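Local coordinates for quinone oxidoreductase (Thermus thermophilus, PDB 1IZ0), which binds NADPH and probably uses it to reduce quinones, as an enzyme of the medium-chain dehydrogenase/reductase type, at residues L30-V35 with M61-V66; Y49-H54 with W243-L248; S110-Y115 with G259-R264; E127-Q132 with L192-R197; A142-R147 with L167-E172. All blocks are in the same frame, centred on the assembly; numbering follows the deposited sequence.

Contact 1 (L30-V35 with M61-V66); sequences LRVEAV and MEVVGV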
# COMPACT_ATOMS: atom_id res chain seq x y z
N LEU A 30 16.15 -10.89 11.27
CA LEU A 30 15.73 -11.67 10.12
C LEU A 30 16.62 -11.38 8.94
O LEU A 30 17.00 -10.22 8.70
CB LEU A 30 14.25 -11.42 9.78
CG LEU A 30 13.68 -10.25 8.97
CD1 LEU A 30 14.13 -10.31 7.51
CD2 LEU A 30 12.16 -10.35 9.02
N ARG A 31 17.00 -12.43 8.22
CA ARG A 31 17.82 -12.27 7.03
C ARG A 31 16.84 -11.96 5.91
O ARG A 31 15.94 -12.76 5.61
CB ARG A 31 18.63 -13.54 6.73
CG ARG A 31 17.87 -14.84 6.86
CD ARG A 31 18.77 -16.03 6.53
NE ARG A 31 19.06 -16.11 5.10
CZ ARG A 31 18.16 -16.43 4.18
NH1 ARG A 31 16.92 -16.72 4.54
NH2 ARG A 31 18.50 -16.47 2.89
N VAL A 32 17.01 -10.79 5.32
CA VAL A 32 16.16 -10.28 4.26
C VAL A 32 16.22 -11.01 2.91
O VAL A 32 17.30 -11.33 2.40
CB VAL A 32 16.47 -8.78 4.03
CG1 VAL A 32 15.48 -8.17 3.05
CG2 VAL A 32 16.44 -8.03 5.36
N GLU A 33 15.04 -11.28 2.36
CA GLU A 33 14.93 -11.94 1.06
C GLU A 33 14.35 -10.97 0.04
O GLU A 33 14.77 -10.95 -1.12
CB GLU A 33 14.02 -13.17 1.16
CG GLU A 33 14.64 -14.34 1.91
CD GLU A 33 13.71 -15.53 1.98
OE1 GLU A 33 12.64 -15.42 2.61
OE2 GLU A 33 14.04 -16.58 1.40
N ALA A 34 13.39 -10.16 0.47
CA ALA A 34 12.75 -9.20 -0.43
C ALA A 34 12.32 -7.95 0.33
O ALA A 34 12.09 -7.99 1.54
CB ALA A 34 11.56 -9.85 -1.13
N VAL A 35 12.21 -6.85 -0.40
CA VAL A 35 11.81 -5.58 0.18
C VAL A 35 10.81 -4.93 -0.75
O VAL A 35 11.08 -4.76 -1.94
CB VAL A 35 13.02 -4.63 0.36
CG1 VAL A 35 12.59 -3.40 1.11
CG2 VAL A 35 14.14 -5.34 1.10
N MSE A 61 10.93 -0.24 4.40
CA MSE A 61 10.08 -0.43 5.57
C MSE A 61 9.25 -1.70 5.50
O MSE A 61 8.75 -2.16 6.52
CB MSE A 61 9.12 0.74 5.73
CG MSE A 61 9.76 2.11 5.75
SE MSE A 61 8.43 3.48 6.07
CE MSE A 61 7.14 2.94 4.73
N GLU A 62 9.09 -2.24 4.30
CA GLU A 62 8.29 -3.45 4.10
C GLU A 62 9.24 -4.59 3.76
O GLU A 62 9.70 -4.72 2.63
CB GLU A 62 7.30 -3.20 2.97
CG GLU A 62 6.17 -4.19 2.90
CD GLU A 62 5.02 -3.67 2.05
OE1 GLU A 62 5.24 -2.68 1.31
OE2 GLU A 62 3.92 -4.25 2.12
N VAL A 63 9.50 -5.43 4.76
CA VAL A 63 10.44 -6.53 4.61
C VAL A 63 9.86 -7.93 4.71
O VAL A 63 8.83 -8.16 5.35
CB VAL A 63 11.57 -6.36 5.66
CG1 VAL A 63 12.34 -7.65 5.84
CG2 VAL A 63 12.51 -5.26 5.22
N VAL A 64 10.54 -8.87 4.05
CA VAL A 64 10.19 -10.28 4.07
C VAL A 64 11.50 -11.03 4.27
O VAL A 64 12.49 -10.75 3.59
CB VAL A 64 9.54 -10.72 2.74
CG1 VAL A 64 9.41 -12.24 2.71
CG2 VAL A 64 8.18 -10.08 2.61
N GLY A 65 11.52 -11.95 5.22
CA GLY A 65 12.76 -12.68 5.47
C GLY A 65 12.63 -13.89 6.37
O GLY A 65 11.53 -14.27 6.79
N VAL A 66 13.77 -14.49 6.68
CA VAL A 66 13.80 -15.70 7.49
C VAL A 66 14.34 -15.53 8.90
O VAL A 66 15.31 -14.81 9.14
CB VAL A 66 14.62 -16.79 6.78
CG1 VAL A 66 14.69 -18.04 7.65
CG2 VAL A 66 13.98 -17.12 5.43
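L30 lays its CD1 methyl over the backbone of G65, 3.4 Å from G65 CA, and against V63 CG1 at 3.6 Å; this is the tight part of the contact. CG of L30 stands between its own backbone N and carbonyl carbon (chi1 82°), which carries CD1 in over the glycine, where any beta carbon would collide with it. Shortening L30 to an alanine removes CG and both methyls, which would probably open a gap above G65 and cost V63 CG1 its closest neighbour. Further along, V32 CG2 touches V63 CG1, while A34 and V64 face helix 101-105. The solvent side is looser: exposed R31 lies alongside partly exposed V66, its guanidinium meeting the valine edge-on through NH1. E33, by contrast, is buried and salt-bridged to R71, and E33 OE1 lies 3.6 Å from V66 CG2. The strands run antiparallel, with V66 N 3.0 Å from R31 O in a hydrogen-bonded pair. A classic beta bulge follows, E33 N binding V64 O at 2.9 Å and A34 N weakly sharing that acceptor at 3.3 Å. Strands 27-37 and 62-67 of the GroES-like domain are thus joined by paired main-chain groups and apolar packing, the buried acid probably neutralised by R71.

Contact 2 (Y49-H54 with W243-L248); sequences YLTRLH and WLTPLL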
# COMPACT_ATOMS: atom_id res chain seq x y z
N TYR A 49 7.65 13.38 3.84
CA TYR A 49 6.64 12.44 4.33
C TYR A 49 6.15 12.78 5.74
O TYR A 49 6.79 13.53 6.47
CB TYR A 49 7.20 11.01 4.30
CG TYR A 49 6.16 9.94 4.52
CD1 TYR A 49 6.32 8.97 5.51
CD2 TYR A 49 5.00 9.88 3.73
CE1 TYR A 49 5.35 7.98 5.72
CE2 TYR A 49 4.03 8.89 3.93
CZ TYR A 49 4.22 7.95 4.93
OH TYR A 49 3.27 6.98 5.14
N LEU A 50 5.00 12.22 6.12
CA LEU A 50 4.44 12.46 7.44
C LEU A 50 5.47 12.17 8.52
O LEU A 50 5.62 12.95 9.46
CB LEU A 50 3.18 11.60 7.66
CG LEU A 50 1.96 11.93 6.80
CD1 LEU A 50 1.58 13.39 7.00
CD2 LEU A 50 2.26 11.66 5.33
N THR A 51 6.19 11.05 8.40
CA THR A 51 7.24 10.71 9.36
C THR A 51 8.53 11.29 8.79
O THR A 51 8.82 11.14 7.61
CB THR A 51 7.44 9.17 9.52
OG1 THR A 51 7.89 8.62 8.28
CG2 THR A 51 6.16 8.49 9.94
N ARG A 52 9.30 11.96 9.64
CA ARG A 52 10.55 12.55 9.19
C ARG A 52 11.74 11.82 9.80
O ARG A 52 12.08 12.03 10.96
CB ARG A 52 10.59 14.03 9.57
N LEU A 53 12.35 10.95 9.01
CA LEU A 53 13.52 10.20 9.46
C LEU A 53 14.75 11.07 9.23
O LEU A 53 14.90 11.67 8.16
CB LEU A 53 13.64 8.89 8.68
CG LEU A 53 13.74 7.61 9.52
CD1 LEU A 53 14.99 7.66 10.38
CD2 LEU A 53 12.50 7.47 10.40
N HIS A 54 15.62 11.15 10.22
CA HIS A 54 16.84 11.95 10.12
C HIS A 54 17.99 11.11 9.57
O HIS A 54 18.33 10.08 10.14
CB HIS A 54 17.24 12.50 11.49
CG HIS A 54 16.29 13.51 12.04
ND1 HIS A 54 16.26 13.86 13.37
CD2 HIS A 54 15.34 14.26 11.43
CE1 HIS A 54 15.33 14.77 13.56
NE2 HIS A 54 14.75 15.03 12.40
N TRP A 243 -3.87 7.52 7.45
CA TRP A 243 -2.42 7.31 7.53
C TRP A 243 -2.21 6.02 8.31
O TRP A 243 -2.53 5.93 9.50
CB TRP A 243 -1.73 8.49 8.21
CG TRP A 243 -0.24 8.35 8.19
CD1 TRP A 243 0.51 7.70 7.24
CD2 TRP A 243 0.70 8.86 9.15
NE1 TRP A 243 1.84 7.78 7.56
CE2 TRP A 243 1.99 8.48 8.72
CE3 TRP A 243 0.57 9.60 10.34
CZ2 TRP A 243 3.14 8.82 9.44
CZ3 TRP A 243 1.72 9.94 11.05
CH2 TRP A 243 2.99 9.54 10.59
N LEU A 244 -1.67 5.01 7.62
CA LEU A 244 -1.44 3.68 8.19
C LEU A 244 -0.58 3.58 9.46
O LEU A 244 -0.98 2.96 10.44
CB LEU A 244 -0.87 2.78 7.09
CG LEU A 244 -0.82 1.24 7.16
CD1 LEU A 244 0.47 0.81 7.81
CD2 LEU A 244 -2.03 0.69 7.90
N THR A 245 0.60 4.20 9.42
CA THR A 245 1.55 4.14 10.53
C THR A 245 0.97 4.18 11.95
O THR A 245 1.12 3.22 12.70
CB THR A 245 2.63 5.23 10.37
OG1 THR A 245 3.33 5.02 9.13
CG2 THR A 245 3.63 5.17 11.51
N PRO A 246 0.30 5.28 12.33
CA PRO A 246 -0.27 5.35 13.68
C PRO A 246 -1.20 4.19 14.01
O PRO A 246 -1.26 3.74 15.16
CB PRO A 246 -1.02 6.68 13.68
CG PRO A 246 -0.30 7.49 12.65
CD PRO A 246 -0.04 6.49 11.56
N LEU A 247 -1.93 3.70 13.01
CA LEU A 247 -2.86 2.60 13.23
C LEU A 247 -2.18 1.30 13.66
O LEU A 247 -2.76 0.51 14.40
CB LEU A 247 -3.69 2.38 11.96
CG LEU A 247 -4.45 3.62 11.46
CD1 LEU A 247 -5.15 3.32 10.15
CD2 LEU A 247 -5.46 4.07 12.52
N LEU A 248 -0.95 1.08 13.20
CA LEU A 248 -0.22 -0.13 13.56
C LEU A 248 -0.05 -0.31 15.06
O LEU A 248 0.15 -1.42 15.54
CB LEU A 248 1.17 -0.14 12.91
CG LEU A 248 1.31 -0.55 11.44
CD1 LEU A 248 -0.04 -0.87 10.82
CD2 LEU A 248 2.01 0.57 10.70
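The indole of W243 meets Y49 and L50 together, and its one polar contact is with Y49. W243 NE1 donates to Y49 OH at 2.9 Å, the hydroxyl lying near the indole plane and the bond bent to 145° at the hydrogen. Y49 reaches this position because its CG is anti to the backbone N (chi1 -168°), sending the phenol outward past A40 and M44 of helix 39-46. The two ring planes stand 83° apart, and the pair meets obliquely. Apolar contact comes chiefly from L50, whose CB sits over one indole face, 3.5 Å from the centroid of the six-membered ring of W243, as a CH-pi interaction. On the opposite face lie T245 CB and P246 CD from the turn that follows the tryptophan. The hydrogen bond and the cover on both faces probably restrict rotation of the indole. The contact joins the loop after helix 39-46 to the short, weakly bonded helix 244-247 near the surface. F242 and L244, which flank W243 in sequence, bind NADPH, consistent with a place beside the cofactor site, in the cleft between the catalytic and nucleotide-binding parts of this fold.

Contact 3 (S110-Y115 with G259-R264); sequences SFLTAY and GFLLPR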
# COMPACT_ATOMS: atom_id res chain seq x y z
N SER A 110 -0.01 -2.40 1.29
CA SER A 110 -1.17 -2.28 0.41
C SER A 110 -2.47 -2.85 0.97
O SER A 110 -3.49 -2.16 1.03
CB SER A 110 -0.88 -2.96 -0.94
OG SER A 110 0.32 -2.46 -1.51
N PHE A 111 -2.43 -4.11 1.39
CA PHE A 111 -3.63 -4.75 1.92
C PHE A 111 -4.11 -4.21 3.25
O PHE A 111 -5.32 -4.11 3.48
CB PHE A 111 -3.42 -6.26 1.96
CG PHE A 111 -3.38 -6.88 0.60
CD1 PHE A 111 -4.49 -7.55 0.10
CD2 PHE A 111 -2.28 -6.70 -0.23
CE1 PHE A 111 -4.50 -8.03 -1.21
CE2 PHE A 111 -2.27 -7.16 -1.54
CZ PHE A 111 -3.39 -7.83 -2.03
N LEU A 112 -3.18 -3.86 4.13
CA LEU A 112 -3.58 -3.30 5.42
C LEU A 112 -4.20 -1.93 5.18
O LEU A 112 -5.20 -1.57 5.82
CB LEU A 112 -2.36 -3.19 6.34
CG LEU A 112 -2.02 -4.51 7.05
CD1 LEU A 112 -0.73 -4.38 7.86
CD2 LEU A 112 -3.19 -4.89 7.95
N THR A 113 -3.62 -1.18 4.26
CA THR A 113 -4.13 0.15 3.92
C THR A 113 -5.54 0.07 3.33
O THR A 113 -6.42 0.83 3.71
CB THR A 113 -3.22 0.85 2.90
OG1 THR A 113 -1.97 1.17 3.51
CG2 THR A 113 -3.89 2.13 2.39
N ALA A 114 -5.73 -0.84 2.38
CA ALA A 114 -7.03 -0.99 1.74
C ALA A 114 -8.11 -1.43 2.72
O ALA A 114 -9.19 -0.85 2.77
CB ALA A 114 -6.94 -2.00 0.58
N TYR A 115 -7.81 -2.47 3.49
CA TYR A 115 -8.78 -2.98 4.45
C TYR A 115 -9.11 -1.97 5.55
O TYR A 115 -10.28 -1.71 5.82
CB TYR A 115 -8.27 -4.29 5.08
CG TYR A 115 -9.21 -4.84 6.14
CD1 TYR A 115 -9.08 -4.46 7.48
CD2 TYR A 115 -10.25 -5.70 5.79
CE1 TYR A 115 -9.97 -4.93 8.44
CE2 TYR A 115 -11.15 -6.17 6.75
CZ TYR A 115 -11.01 -5.78 8.07
OH TYR A 115 -11.90 -6.21 9.02
N GLY A 259 -7.10 -10.91 11.00
CA GLY A 259 -8.02 -12.02 11.13
C GLY A 259 -8.85 -12.17 9.87
O GLY A 259 -9.40 -13.23 9.59
N PHE A 260 -8.92 -11.10 9.10
CA PHE A 260 -9.69 -11.12 7.87
C PHE A 260 -8.82 -11.34 6.64
O PHE A 260 -9.19 -12.07 5.73
CB PHE A 260 -10.48 -9.82 7.72
CG PHE A 260 -11.22 -9.70 6.43
CD1 PHE A 260 -10.59 -9.22 5.28
CD2 PHE A 260 -12.56 -10.05 6.35
CE1 PHE A 260 -11.28 -9.10 4.08
CE2 PHE A 260 -13.26 -9.94 5.15
CZ PHE A 260 -12.61 -9.46 4.01
N LEU A 261 -7.65 -10.70 6.64
CA LEU A 261 -6.72 -10.79 5.52
C LEU A 261 -5.89 -12.08 5.43
O LEU A 261 -5.80 -12.68 4.35
CB LEU A 261 -5.78 -9.59 5.55
CG LEU A 261 -6.43 -8.21 5.38
CD1 LEU A 261 -5.40 -7.12 5.67
CD2 LEU A 261 -6.98 -8.06 3.97
N LEU A 262 -5.28 -12.50 6.53
CA LEU A 262 -4.44 -13.70 6.53
C LEU A 262 -5.09 -14.99 6.02
O LEU A 262 -4.50 -15.69 5.19
CB LEU A 262 -3.87 -13.95 7.92
CG LEU A 262 -2.85 -12.92 8.39
CD1 LEU A 262 -2.23 -13.38 9.70
CD2 LEU A 262 -1.78 -12.74 7.32
N PRO A 263 -6.29 -15.33 6.50
CA PRO A 263 -6.88 -16.57 5.98
C PRO A 263 -7.13 -16.50 4.48
O PRO A 263 -7.38 -17.52 3.84
CB PRO A 263 -8.20 -16.68 6.77
CG PRO A 263 -7.87 -15.99 8.08
CD PRO A 263 -7.08 -14.78 7.62
N ARG A 264 -7.05 -15.30 3.91
CA ARG A 264 -7.29 -15.14 2.48
C ARG A 264 -6.02 -14.96 1.65
O ARG A 264 -6.07 -15.04 0.42
CB ARG A 264 -8.22 -13.95 2.25
CG ARG A 264 -9.60 -14.09 2.84
CD ARG A 264 -10.42 -12.84 2.57
NE ARG A 264 -11.85 -13.05 2.79
CZ ARG A 264 -12.41 -13.18 3.99
NH1 ARG A 264 -11.67 -13.12 5.10
NH2 ARG A 264 -13.72 -13.39 4.07
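Y115 places its CE2 atom over one face of the F260 ring, with Y115 CE2 3.4 Å from F260 CD1 and 3.5 Å from F260 CG. The planes are inclined by 32° and the centroids lie 5.0 Å apart, an oblique meeting that is neither a parallel stack nor a perpendicular one. Both side chains leave their helices with CG anti to the backbone N (chi1 177° for Y115, 175° for F260), and this sends each ring out toward the other helix. Beside the aromatic pair, L261 inserts its isobutyl group against the helix backbone: its CD1 lies 3.7 Å from F111 O and 3.9 Å from L112 CD2, while both of its methyls approach Y115 CB. The leucine thus touches three residues of one helical face, F111, L112 and Y115, and L112 CD2 reaches it by crossing at an angle.

In the fold, this joins helix 108-120 to the end of helix 251-261, where the chain passes into a 3-10 segment. Helix 108-120 also packs on helix 137-148 of the Rossmann-type nucleotide-binding domain, through S110 and F111, so that it lies between the two helices. No hydrogen bond crosses between the segments; the contact is apolar and largely buried. A polar feature occurs within the second segment, where R264 folds back and NH1 donates to F260 O at 2.8 Å, in the carbonyl plane and on a lone pair. The same NH1 lies over a face of the F260 ring, toward its rim, and the guanidinium presents a face of its own to F260 CE2.

Contact 4 (E127-Q132 with L192-R197); sequences EKVLVQ and LVLEVR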
# COMPACT_ATOMS: atom_id res chain seq x y z
N GLU A 127 -22.11 -2.10 -1.30
CA GLU A 127 -21.81 -0.69 -1.53
C GLU A 127 -20.87 -0.48 -2.73
O GLU A 127 -20.05 -1.34 -3.07
CB GLU A 127 -21.23 -0.04 -0.26
CG GLU A 127 -22.27 0.09 0.86
CD GLU A 127 -21.90 1.11 1.94
OE1 GLU A 127 -20.86 0.95 2.60
OE2 GLU A 127 -22.67 2.08 2.13
N LYS A 128 -21.03 0.68 -3.38
CA LYS A 128 -20.25 1.05 -4.56
C LYS A 128 -18.98 1.82 -4.19
O LYS A 128 -19.05 2.87 -3.55
CB LYS A 128 -21.13 1.89 -5.48
CG LYS A 128 -22.38 1.15 -5.97
CD LYS A 128 -23.41 2.10 -6.59
CE LYS A 128 -24.28 2.78 -5.53
NZ LYS A 128 -25.17 3.83 -6.13
N VAL A 129 -17.83 1.31 -4.63
CA VAL A 129 -16.56 1.96 -4.30
C VAL A 129 -15.68 2.23 -5.51
O VAL A 129 -15.49 1.38 -6.38
CB VAL A 129 -15.76 1.10 -3.28
CG1 VAL A 129 -15.52 -0.30 -3.84
CG2 VAL A 129 -14.45 1.78 -2.94
N LEU A 130 -15.13 3.44 -5.56
CA LEU A 130 -14.25 3.83 -6.64
C LEU A 130 -12.81 3.63 -6.18
O LEU A 130 -12.41 4.11 -5.12
CB LEU A 130 -14.50 5.30 -7.01
CG LEU A 130 -13.65 6.02 -8.07
CD1 LEU A 130 -12.36 6.47 -7.44
CD2 LEU A 130 -13.39 5.11 -9.26
N VAL A 131 -12.03 2.89 -6.97
CA VAL A 131 -10.62 2.65 -6.66
C VAL A 131 -9.79 3.31 -7.76
O VAL A 131 -9.97 3.00 -8.94
CB VAL A 131 -10.28 1.15 -6.62
CG1 VAL A 131 -8.78 0.95 -6.40
CG2 VAL A 131 -11.08 0.47 -5.51
N GLN A 132 -8.90 4.22 -7.38
CA GLN A 132 -8.08 4.92 -8.36
C GLN A 132 -6.73 4.22 -8.52
O GLN A 132 -6.41 3.31 -7.76
CB GLN A 132 -7.88 6.37 -7.93
CG GLN A 132 -9.18 7.13 -7.75
CD GLN A 132 -8.96 8.54 -7.25
OE1 GLN A 132 -8.05 8.78 -6.45
NE2 GLN A 132 -9.79 9.47 -7.70
N LEU A 192 -18.48 5.04 -1.69
CA LEU A 192 -17.12 5.25 -1.22
C LEU A 192 -16.12 5.58 -2.34
O LEU A 192 -16.27 5.14 -3.48
CB LEU A 192 -16.59 4.01 -0.49
CG LEU A 192 -17.21 3.50 0.81
CD1 LEU A 192 -18.41 2.64 0.50
CD2 LEU A 192 -16.19 2.67 1.56
N VAL A 193 -15.10 6.34 -1.98
CA VAL A 193 -14.04 6.69 -2.91
C VAL A 193 -12.72 6.59 -2.14
O VAL A 193 -12.59 7.15 -1.05
CB VAL A 193 -14.19 8.13 -3.44
CG1 VAL A 193 -12.95 8.50 -4.26
CG2 VAL A 193 -15.45 8.25 -4.30
N LEU A 194 -11.77 5.84 -2.69
CA LEU A 194 -10.46 5.71 -2.08
C LEU A 194 -9.60 6.65 -2.89
O LEU A 194 -9.19 6.33 -4.00
CB LEU A 194 -9.93 4.27 -2.18
CG LEU A 194 -10.72 3.20 -1.41
CD1 LEU A 194 -10.03 1.84 -1.56
CD2 LEU A 194 -10.81 3.58 0.06
N GLU A 195 -9.36 7.84 -2.34
CA GLU A 195 -8.60 8.89 -2.99
C GLU A 195 -7.09 8.84 -2.84
O GLU A 195 -6.58 9.00 -1.73
CB GLU A 195 -9.07 10.25 -2.46
CG GLU A 195 -10.01 10.99 -3.37
CD GLU A 195 -9.33 11.45 -4.63
OE1 GLU A 195 -8.24 12.06 -4.53
OE2 GLU A 195 -9.88 11.20 -5.72
N VAL A 196 -6.38 8.65 -3.95
CA VAL A 196 -4.92 8.63 -3.93
C VAL A 196 -4.37 9.69 -4.90
O VAL A 196 -3.21 10.07 -4.82
CB VAL A 196 -4.34 7.25 -4.33
CG1 VAL A 196 -4.68 6.22 -3.26
CG2 VAL A 196 -4.90 6.81 -5.69
N ARG A 197 -5.23 10.16 -5.80
CA ARG A 197 -4.86 11.19 -6.76
C ARG A 197 -4.67 12.52 -6.01
O ARG A 197 -3.67 13.22 -6.20
CB ARG A 197 -5.95 11.33 -7.83
CG ARG A 197 -6.17 10.07 -8.65
CD ARG A 197 -5.36 10.09 -9.95
NE ARG A 197 -5.95 11.00 -10.92
CZ ARG A 197 -5.35 11.41 -12.04
NH1 ARG A 197 -4.12 10.99 -12.32
NH2 ARG A 197 -5.97 12.24 -12.86
O HOH W 1 -7.94 3.96 -4.91
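L192 starts the pairing: its N donates to K128 O and its O accepts from L130 N, both at 2.9 Å, while its CD1 lies against E127, whose carboxylate is engaged by R213. Its CB touches V129 CG2. V193, on the other face of the sheet, runs beside L130 and points the same way, with V193 CG1 3.8 Å from L130 CD1. L194 N donates to L130 O at 3.1 Å, its side chain returns to the face of V129 and V131, and L194 O is linked to Q132 N through a water. At E195 regular pairing gives way to side-chain bonding. E195 OE2, also bound by S204, takes a short hydrogen bond from Q132 NE2 at 2.6 Å, clearly bent (132° at the hydrogen) and arriving from above the carboxylate plane; amide and carboxylate are turned 79° apart. V196 N and R197 N both donate to Q132 OE1, at 3.0 and 3.2 Å, so the amide is gripped at both ends and its flip is set. A leucine in place of Q132 would probably leave V196 N and R197 N without their shared acceptor and E195 OE2 without one of its two partners. R197 continues outward to a cation-pi contact with Y177. Parallel strands 128-131 and 190-195 are the central pair of the six-stranded Rossmann sheet; as in other Rossmann folds, their C-terminal ends probably border the nucleotide site, consistent with NADPH-binding Y177 and I217 nearby.

Contact 5 (A142-R147 with L167-E172); sequences AVQVAR and LALGAE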
# COMPACT_ATOMS: atom_id res chain seq x y z
N ALA A 142 -6.63 -2.97 -3.32
CA ALA A 142 -7.93 -2.41 -2.97
C ALA A 142 -9.08 -3.14 -3.65
O ALA A 142 -10.10 -3.44 -3.02
CB ALA A 142 -7.98 -0.93 -3.31
N VAL A 143 -8.91 -3.42 -4.94
CA VAL A 143 -9.96 -4.11 -5.69
C VAL A 143 -10.23 -5.49 -5.09
O VAL A 143 -11.39 -5.86 -4.88
CB VAL A 143 -9.57 -4.28 -7.18
CG1 VAL A 143 -10.64 -5.09 -7.91
CG2 VAL A 143 -9.44 -2.90 -7.83
N GLN A 144 -9.17 -6.23 -4.80
CA GLN A 144 -9.31 -7.56 -4.23
C GLN A 144 -9.95 -7.53 -2.85
O GLN A 144 -10.82 -8.34 -2.55
CB GLN A 144 -7.95 -8.25 -4.14
CG GLN A 144 -7.31 -8.56 -5.49
CD GLN A 144 -6.01 -9.32 -5.35
OE1 GLN A 144 -6.00 -10.46 -4.92
NE2 GLN A 144 -4.90 -8.67 -5.71
N VAL A 145 -9.51 -6.60 -2.01
CA VAL A 145 -10.05 -6.50 -0.66
C VAL A 145 -11.51 -6.08 -0.69
O VAL A 145 -12.35 -6.66 0.01
CB VAL A 145 -9.23 -5.52 0.19
CG1 VAL A 145 -9.86 -5.37 1.57
CG2 VAL A 145 -7.80 -6.01 0.31
N ALA A 146 -11.83 -5.08 -1.50
CA ALA A 146 -13.20 -4.61 -1.61
C ALA A 146 -14.09 -5.76 -2.07
O ALA A 146 -15.20 -5.93 -1.58
CB ALA A 146 -13.28 -3.45 -2.61
N ARG A 147 -13.59 -6.55 -3.02
CA ARG A 147 -14.36 -7.69 -3.53
C ARG A 147 -14.65 -8.69 -2.42
O ARG A 147 -15.78 -9.16 -2.27
CB ARG A 147 -13.60 -8.40 -4.65
CG ARG A 147 -13.65 -7.70 -5.99
CD ARG A 147 -14.86 -8.16 -6.79
NE ARG A 147 -16.12 -7.81 -6.14
CZ ARG A 147 -17.28 -8.40 -6.41
NH1 ARG A 147 -17.33 -9.37 -7.32
NH2 ARG A 147 -18.38 -8.03 -5.78
N LEU A 167 -10.03 -5.02 -13.90
CA LEU A 167 -11.24 -5.69 -14.38
C LEU A 167 -11.09 -7.18 -14.07
O LEU A 167 -12.01 -7.84 -13.59
CB LEU A 167 -11.38 -5.44 -15.89
CG LEU A 167 -12.73 -5.26 -16.60
CD1 LEU A 167 -12.98 -6.43 -17.55
CD2 LEU A 167 -13.85 -5.11 -15.58
N ALA A 168 -9.89 -7.71 -14.33
CA ALA A 168 -9.63 -9.12 -14.07
C ALA A 168 -9.70 -9.44 -12.58
O ALA A 168 -10.14 -10.53 -12.18
CB ALA A 168 -8.27 -9.49 -14.62
N LEU A 169 -9.27 -8.50 -11.75
CA LEU A 169 -9.28 -8.71 -10.31
C LEU A 169 -10.68 -8.73 -9.69
O LEU A 169 -10.84 -9.08 -8.52
CB LEU A 169 -8.43 -7.65 -9.61
CG LEU A 169 -6.93 -7.87 -9.84
CD1 LEU A 169 -6.16 -6.61 -9.50
CD2 LEU A 169 -6.45 -9.06 -9.01
N GLY A 170 -11.69 -8.37 -10.48
CA GLY A 170 -13.06 -8.38 -9.97
C GLY A 170 -13.86 -7.09 -10.10
O GLY A 170 -15.03 -7.05 -9.73
N ALA A 171 -13.25 -6.02 -10.61
CA ALA A 171 -13.98 -4.76 -10.74
C ALA A 171 -15.19 -4.94 -11.65
O ALA A 171 -15.11 -5.64 -12.66
CB ALA A 171 -13.08 -3.67 -11.29
N GLU A 172 -16.31 -4.32 -11.29
CA GLU A 172 -17.56 -4.39 -12.07
C GLU A 172 -17.35 -3.65 -13.40
O GLU A 172 -17.85 -4.06 -14.44
CB GLU A 172 -18.71 -3.77 -11.26
CG GLU A 172 -20.07 -3.75 -11.95
CD GLU A 172 -21.21 -3.38 -10.99
OE1 GLU A 172 -22.15 -2.67 -11.41
OE2 GLU A 172 -21.19 -3.81 -9.82
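V143 sets its CG1 methyl against L169, 3.8 Å from L169 CB, the two side chains crossing at about a right angle. CG1 is anti to the backbone N (chi1 176°) and so projects outward from the helix, where it also meets the backbone at A171 N, 3.9 Å away, and more distantly A171 CB. L169 turns its other end to Q144: L169 CD2 lies 3.7 Å from CG of Q144 and equally near CD and NE2, so that the methyl lies along the glutamine's extended chain. The polar end of Q144 is engaged by R270, whose backbone N donates to OE1. On the outer side, R147 bends at chi2 and chi3 and passes its aliphatic part over the glycine, with R147 CD 3.1 Å from G170 O. Its guanidinium gives no hydrogen bond to that carbonyl; NH2 instead bonds to L151 O. G170 closes the preceding helix with a Schellman motif, its phi positive at 126°, and a beta carbon there would collide with R147 CD as well as strain the backbone. No hydrogen bond spans the two segments; V143 and A171 are buried and both rest on V153. The contact thus ties together successive beta-alpha-beta crossovers of the Rossmann fold: strand 128-131, helix 137-148 and strand 152-157, then helix 164-168 leading to strand 173-176.

In the fold
Contacts 1 and 4 both join neighbouring strands through main-chain hydrogen bonds and are buried, but they lie about 30 Å apart between centres: one is antiparallel in the GroES-like domain, the other parallel in the Rossmann sheet. Contacts 3 and 5 have no hydrogen bonds between their segments; contact 3 packs two helices, contact 5 a helix against a helix-ending turn. They touch through F111 and V145, and contact 5 in turn meets contact 4 where A142 covers V131 and L194. Contact 2 is the surface member, combining one indole hydrogen bond with ring packing, and it reaches contact 3 through L244 against L112 and T113. Helix 108-120 thus lies between the surface contact and the Rossmann core.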